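Long-range contacts in thiosulfate sulfurtransferase (Pseudomonas aeruginosa, PDB 1YT8), which probably transfers sulfur from thiosulfate to cyanide, a rhodanese-type reaction linked to cyanide detoxification, using a chain built from repeated rhodanese-like domains: residues A[28-33]-A[73-78]; A[47-52]-A[416-421]. One frame throughout, in Å; residues are numbered along the deposited sequence.

Interaction 1: A[28-33]-A[73-78]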
loop_
_atom_site.group_PDB
_atom_site.type_symbol
_atom_site.label_atom_id
_atom_site.label_comp_id
_atom_site.label_asym_id
_atom_site.label_seq_id
_atom_site.Cartn_x
_atom_site.Cartn_y
_atom_site.Cartn_z
ATOM N N ASP A 28 10.676 8.281 4.504
ATOM C CA ASP A 28 10.464 8.574 5.915
ATOM C C ASP A 28 10.752 7.223 6.570
ATOM O O ASP A 28 10.008 6.262 6.363
ATOM C CB ASP A 28 9.006 8.969 6.160
ATOM C CG ASP A 28 8.758 9.471 7.578
ATOM O OD1 ASP A 28 9.369 8.932 8.530
ATOM O OD2 ASP A 28 7.940 10.399 7.743
ATOM N N VAL A 29 11.827 7.136 7.347
ATOM C CA VAL A 29 12.180 5.867 7.973
ATOM C C VAL A 29 11.600 5.609 9.363
ATOM O O VAL A 29 11.935 4.612 10.001
ATOM C CB VAL A 29 13.717 5.682 8.018
ATOM C CG1 VAL A 29 14.263 5.609 6.599
ATOM C CG2 VAL A 29 14.368 6.831 8.789
ATOM N N ARG A 30 10.736 6.501 9.837
ATOM C CA ARG A 30 10.096 6.309 11.135
ATOM C C ARG A 30 9.030 5.225 10.963
ATOM O O ARG A 30 8.764 4.784 9.843
ATOM C CB ARG A 30 9.412 7.600 11.592
ATOM C CG ARG A 30 10.344 8.768 11.862
ATOM C CD ARG A 30 9.543 10.022 12.183
ATOM N NE ARG A 30 8.828 10.536 11.017
ATOM C CZ ARG A 30 7.881 11.469 11.071
ATOM N NH1 ARG A 30 7.526 11.992 12.241
ATOM N NH2 ARG A 30 7.290 11.880 9.958
ATOM N N GLU A 31 8.429 4.792 12.069
ATOM C CA GLU A 31 7.366 3.796 12.007
ATOM C C GLU A 31 6.153 4.467 11.355
ATOM O O GLU A 31 6.096 5.695 11.254
ATOM C CB GLU A 31 6.996 3.307 13.408
ATOM C CG GLU A 31 8.115 2.566 14.145
ATOM C CD GLU A 31 8.579 1.319 13.411
ATOM O OE1 GLU A 31 7.726 0.614 12.829
ATOM O OE2 GLU A 31 9.794 1.027 13.430
ATOM N N GLU A 32 5.177 3.666 10.938
ATOM C CA GLU A 32 4.002 4.204 10.263
ATOM C C GLU A 32 3.152 5.202 11.044
ATOM O O GLU A 32 2.711 6.199 10.476
ATOM C CB GLU A 32 3.104 3.068 9.748
ATOM C CG GLU A 32 2.032 3.562 8.770
ATOM C CD GLU A 32 1.126 2.461 8.248
ATOM O OE1 GLU A 32 0.401 1.845 9.057
ATOM O OE2 GLU A 32 1.131 2.217 7.021
ATOM N N ASP A 33 2.912 4.964 12.333
ATOM C CA ASP A 33 2.078 5.909 13.065
ATOM C C ASP A 33 2.673 7.320 13.100
ATOM O O ASP A 33 1.965 8.293 12.856
ATOM C CB ASP A 33 1.774 5.414 14.482
ATOM C CG ASP A 33 0.601 6.154 15.102
ATOM O OD1 ASP A 33 -0.457 6.249 14.441
ATOM O OD2 ASP A 33 0.730 6.642 16.240
ATOM N N GLU A 73 14.915 11.294 15.706
ATOM C CA GLU A 73 15.085 10.055 16.463
ATOM C C GLU A 73 16.438 9.372 16.280
ATOM O O GLU A 73 16.802 8.494 17.063
ATOM C CB GLU A 73 13.975 9.056 16.110
ATOM C CG GLU A 73 12.582 9.511 16.514
ATOM C CD GLU A 73 11.856 10.264 15.408
ATOM O OE1 GLU A 73 12.525 10.861 14.539
ATOM O OE2 GLU A 73 10.607 10.264 15.423
ATOM N N GLY A 74 17.178 9.766 15.248
ATOM C CA GLY A 74 18.468 9.148 14.996
ATOM C C GLY A 74 18.332 7.915 14.119
ATOM O O GLY A 74 19.250 7.096 14.027
ATOM N N LEU A 75 17.176 7.782 13.473
ATOM C CA LEU A 75 16.909 6.654 12.587
ATOM C C LEU A 75 17.488 6.902 11.193
ATOM O O LEU A 75 18.010 5.989 10.556
ATOM C CB LEU A 75 15.397 6.426 12.462
ATOM C CG LEU A 75 14.585 6.032 13.704
ATOM C CD1 LEU A 75 13.107 5.947 13.346
ATOM C CD2 LEU A 75 15.069 4.695 14.234
ATOM N N ALA A 76 17.390 8.141 10.725
ATOM C CA ALA A 76 17.877 8.495 9.392
ATOM C C ALA A 76 19.344 8.141 9.132
ATOM O O ALA A 76 19.664 7.495 8.132
ATOM C CB ALA A 76 17.631 9.982 9.127
ATOM N N PRO A 77 20.261 8.560 10.017
ATOM C CA PRO A 77 21.665 8.221 9.774
ATOM C C PRO A 77 21.936 6.717 9.686
ATOM O O PRO A 77 22.790 6.287 8.915
ATOM C CB PRO A 77 22.400 8.898 10.937
ATOM C CG PRO A 77 21.339 9.011 12.004
ATOM C CD PRO A 77 20.122 9.401 11.216
ATOM N N VAL A 78 21.208 5.923 10.468
ATOM C CA VAL A 78 21.371 4.470 10.444
ATOM C C VAL A 78 20.854 3.937 9.107
ATOM O O VAL A 78 21.480 3.081 8.475
ATOM C CB VAL A 78 20.592 3.798 11.606
ATOM C CG1 VAL A 78 20.681 2.276 11.501
ATOM C CG2 VAL A 78 21.160 4.261 12.939
HETATM O O HOH W 1 8.441 11.686 15.077
#

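Interaction 2: A[47-52]-A[416-421]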
loop_
_atom_site.group_PDB
_atom_site.type_symbol
_atom_site.label_atom_id
_atom_site.label_comp_id
_atom_site.label_asym_id
_atom_site.label_seq_id
_atom_site.Cartn_x
_atom_site.Cartn_y
_atom_site.Cartn_z
ATOM N N PRO A 47 9.825 2.215 6.965
ATOM C CA PRO A 47 10.386 2.110 8.314
ATOM C C PRO A 47 11.739 1.413 8.348
ATOM O O PRO A 47 11.925 0.364 7.727
ATOM C CB PRO A 47 9.319 1.320 9.064
ATOM C CG PRO A 47 8.042 1.759 8.382
ATOM C CD PRO A 47 8.446 1.694 6.929
ATOM N N LEU A 48 12.683 2.008 9.070
ATOM C CA LEU A 48 14.009 1.427 9.211
ATOM C C LEU A 48 13.844 -0.046 9.587
ATOM O O LEU A 48 14.601 -0.901 9.135
ATOM C CB LEU A 48 14.791 2.153 10.311
ATOM C CG LEU A 48 16.188 1.609 10.634
ATOM C CD1 LEU A 48 17.142 1.894 9.482
ATOM C CD2 LEU A 48 16.694 2.258 11.915
ATOM N N SER A 49 12.835 -0.330 10.403
ATOM C CA SER A 49 12.561 -1.697 10.854
ATOM C C SER A 49 12.451 -2.744 9.746
ATOM O O SER A 49 12.811 -3.908 9.958
ATOM C CB SER A 49 11.287 -1.725 11.702
ATOM O OG SER A 49 11.480 -1.050 12.929
ATOM N N ARG A 50 11.949 -2.352 8.577
ATOM C CA ARG A 50 11.817 -3.294 7.468
ATOM C C ARG A 50 12.450 -2.801 6.164
ATOM O O ARG A 50 12.094 -3.253 5.072
ATOM C CB ARG A 50 10.338 -3.649 7.238
ATOM C CG ARG A 50 9.395 -2.472 6.980
ATOM C CD ARG A 50 7.995 -2.996 6.644
ATOM N NE ARG A 50 7.008 -1.945 6.381
ATOM C CZ ARG A 50 6.354 -1.260 7.319
ATOM N NH1 ARG A 50 6.573 -1.499 8.607
ATOM N NH2 ARG A 50 5.459 -0.344 6.969
ATOM N N LEU A 51 13.401 -1.885 6.295
ATOM C CA LEU A 51 14.105 -1.309 5.151
ATOM C C LEU A 51 14.647 -2.353 4.170
ATOM O O LEU A 51 14.369 -2.292 2.974
ATOM C CB LEU A 51 15.258 -0.429 5.652
ATOM C CG LEU A 51 16.169 0.251 4.621
ATOM C CD1 LEU A 51 15.380 1.278 3.835
ATOM C CD2 LEU A 51 17.334 0.923 5.329
ATOM N N GLU A 52 15.409 -3.315 4.676
ATOM C CA GLU A 52 16.003 -4.344 3.823
ATOM C C GLU A 52 15.017 -5.255 3.100
ATOM O O GLU A 52 15.339 -5.810 2.053
ATOM C CB GLU A 52 16.974 -5.209 4.635
ATOM C CG GLU A 52 18.132 -4.434 5.241
ATOM C CD GLU A 52 17.883 -4.024 6.680
ATOM O OE1 GLU A 52 16.719 -3.739 7.040
ATOM O OE2 GLU A 52 18.866 -3.974 7.451
ATOM N N LEU A 416 10.210 -3.407 18.565
ATOM C CA LEU A 416 10.346 -2.658 17.327
ATOM C C LEU A 416 11.828 -2.772 17.007
ATOM O O LEU A 416 12.668 -2.467 17.853
ATOM C CB LEU A 416 10.008 -1.181 17.535
ATOM C CG LEU A 416 8.547 -0.743 17.583
ATOM C CD1 LEU A 416 8.482 0.748 17.901
ATOM C CD2 LEU A 416 7.879 -1.041 16.244
ATOM N N ARG A 417 12.159 -3.211 15.803
ATOM C CA ARG A 417 13.559 -3.335 15.442
ATOM C C ARG A 417 14.256 -1.976 15.500
ATOM O O ARG A 417 15.451 -1.894 15.789
ATOM C CB ARG A 417 13.700 -3.927 14.041
ATOM C CG ARG A 417 15.147 -4.112 13.620
ATOM C CD ARG A 417 15.251 -4.666 12.224
ATOM N NE ARG A 417 16.626 -4.641 11.736
ATOM C CZ ARG A 417 16.952 -4.586 10.451
ATOM N NH1 ARG A 417 15.998 -4.550 9.528
ATOM N NH2 ARG A 417 18.229 -4.547 10.088
ATOM N N SER A 418 13.494 -0.916 15.246
ATOM C CA SER A 418 14.019 0.448 15.241
ATOM C C SER A 418 14.293 1.021 16.627
ATOM O O SER A 418 14.899 2.083 16.748
ATOM C CB SER A 418 13.053 1.379 14.498
ATOM O OG SER A 418 11.814 1.482 15.180
ATOM N N GLN A 419 13.846 0.320 17.666
ATOM C CA GLN A 419 14.046 0.775 19.039
ATOM C C GLN A 419 14.569 -0.349 19.931
ATOM O O GLN A 419 14.151 -0.489 21.083
ATOM C CB GLN A 419 12.724 1.317 19.603
ATOM C CG GLN A 419 12.194 2.536 18.857
ATOM C CD GLN A 419 10.948 3.132 19.489
ATOM O OE1 GLN A 419 10.693 2.953 20.683
ATOM N NE2 GLN A 419 10.177 3.866 18.694
ATOM N N LEU A 420 15.499 -1.136 19.399
ATOM C CA LEU A 420 16.061 -2.256 20.141
ATOM C C LEU A 420 16.851 -1.871 21.389
ATOM O O LEU A 420 16.794 -2.575 22.397
ATOM C CB LEU A 420 16.937 -3.111 19.221
ATOM C CG LEU A 420 16.200 -4.073 18.285
ATOM C CD1 LEU A 420 17.187 -4.711 17.322
ATOM C CD2 LEU A 420 15.487 -5.146 19.110
ATOM N N LYS A 421 17.590 -0.767 21.333
ATOM C CA LYS A 421 18.374 -0.357 22.492
ATOM C C LYS A 421 17.461 -0.199 23.700
ATOM O O LYS A 421 17.706 -0.770 24.766
ATOM C CB LYS A 421 19.098 0.962 22.218
ATOM C CG LYS A 421 19.971 1.431 23.377
ATOM C CD LYS A 421 20.685 2.731 23.037
ATOM C CE LYS A 421 21.636 3.157 24.151
ATOM N NZ LYS A 421 20.921 3.443 25.427
#

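Interaction 1: A[28-33]-A[73-78]
Arg30 and Glu73 carry opposite charges yet meet through a water: Arg30 NH1 donates to it at 3.0 Å, and the water in turn donates to Glu73 OE2 at 2.6 Å. What the carboxylate touches directly is the aliphatic arm, with Arg30 CD 3.4 Å from Glu73 OE2. The two side chains cross at about a right angle, their guanidinium and carboxylate planes 58° apart, and Glu73 OE1 is taken by the backbone N of Asp71. The guanidinium is already engaged, chiefly by Asp28 of its own segment. A bend at chi3 (-70°) folds the arginine back on this aspartate, gripped side-on and nearly in the guanidinium plane, Arg30 NE to Asp28 OD1 at 3.0 Å and Arg30 NH2 to Asp28 OD2 at 2.7 Å, each on a syn lone pair. Asp28 OD1 also accepts from the backbone N of Arg30, closing an Asx turn at the end of strand 25-28. Beside these polar groups, Val29 CG2 lies 3.8 Å from Leu75 CB and reaches the backbone N of Ala76, while Leu75 CD1 rests on Arg30 CA and Val29 O. The start of helix 75-85 is thereby seated on the loop after the strand, inside one rhodanese-like domain. With two bonds to Asp28 and a further one to Ala38 O, the guanidinium is fixed in rotation, and its attraction to Glu73 is probably weakened by the intervening water.

Interaction 2: A[47-52]-A[416-421]
Arg417 reaches from one rhodanese-like domain of the chain to another, ending in an end-on, two-nitrogen salt bridge with Glu52. Arg417 CB lies 4.0 Å from Ser49 CB, so the side chain starts out against the serine. With CG anti to the backbone N (chi1 -179°) and the chain extended as far as NE, it runs past the turns at 47-51, where Arg417 CD passes 3.4 Å from Ser49 O. At the tip, Arg417 NH1 serves two acceptors near the guanidinium plane: Glu52 OE1 at 2.7 Å and, in a longer bond, Ser49 O at 3.3 Å. Arg417 NH1 lies above the carbonyl plane of Ser49, not on a lone pair. Arg417 NH2 completes the grip on Glu52 OE2 at 2.8 Å, with an N-H...O angle of 165°. The carboxylate and guanidinium planes are 20° apart, and a bend at chi2 of Glu52 turns its carboxylate to the arginine. Phe445 of helix 441-454 packs against both residues of the pair. Arg82 of helix 75-85 also comes close to NH2, a like charge that the carboxylate probably helps to offset. Backbone bonds from Arg50 N to Pro47 O and from Leu51 N to Leu48 O hold the turns containing Ser49, which probably helps to place its carbonyl. Beside the arginine, Ser49 and Ser418 both bond through their hydroxyls to Glu31 OE2, and Ser49 OG additionally accepts a weak hydrogen bond from Ser418 N at 3.1 Å.

Overall arrangement
From the N terminus, the chain leaves strand 25-28 through 28-33, passes strand 44-45 and the turn at 47-52, then follows strand 66-69 to 73-78, where interaction 1 closes a short loop within the first rhodanese-like domain. Interaction 2 starts inside that loop and closes 364 residues later, after the intervening rhodanese-like domains, so the two contacts cross. Interaction 1 ties the loop after strand 25-28 to the start of helix 75-85; interaction 2 joins this domain to the one containing 416-421. Their centres are about 8 Å apart. Glu31 links them through its carboxylate, and Leu75 CD2 packs on Ser418 O, 3.6 Å away.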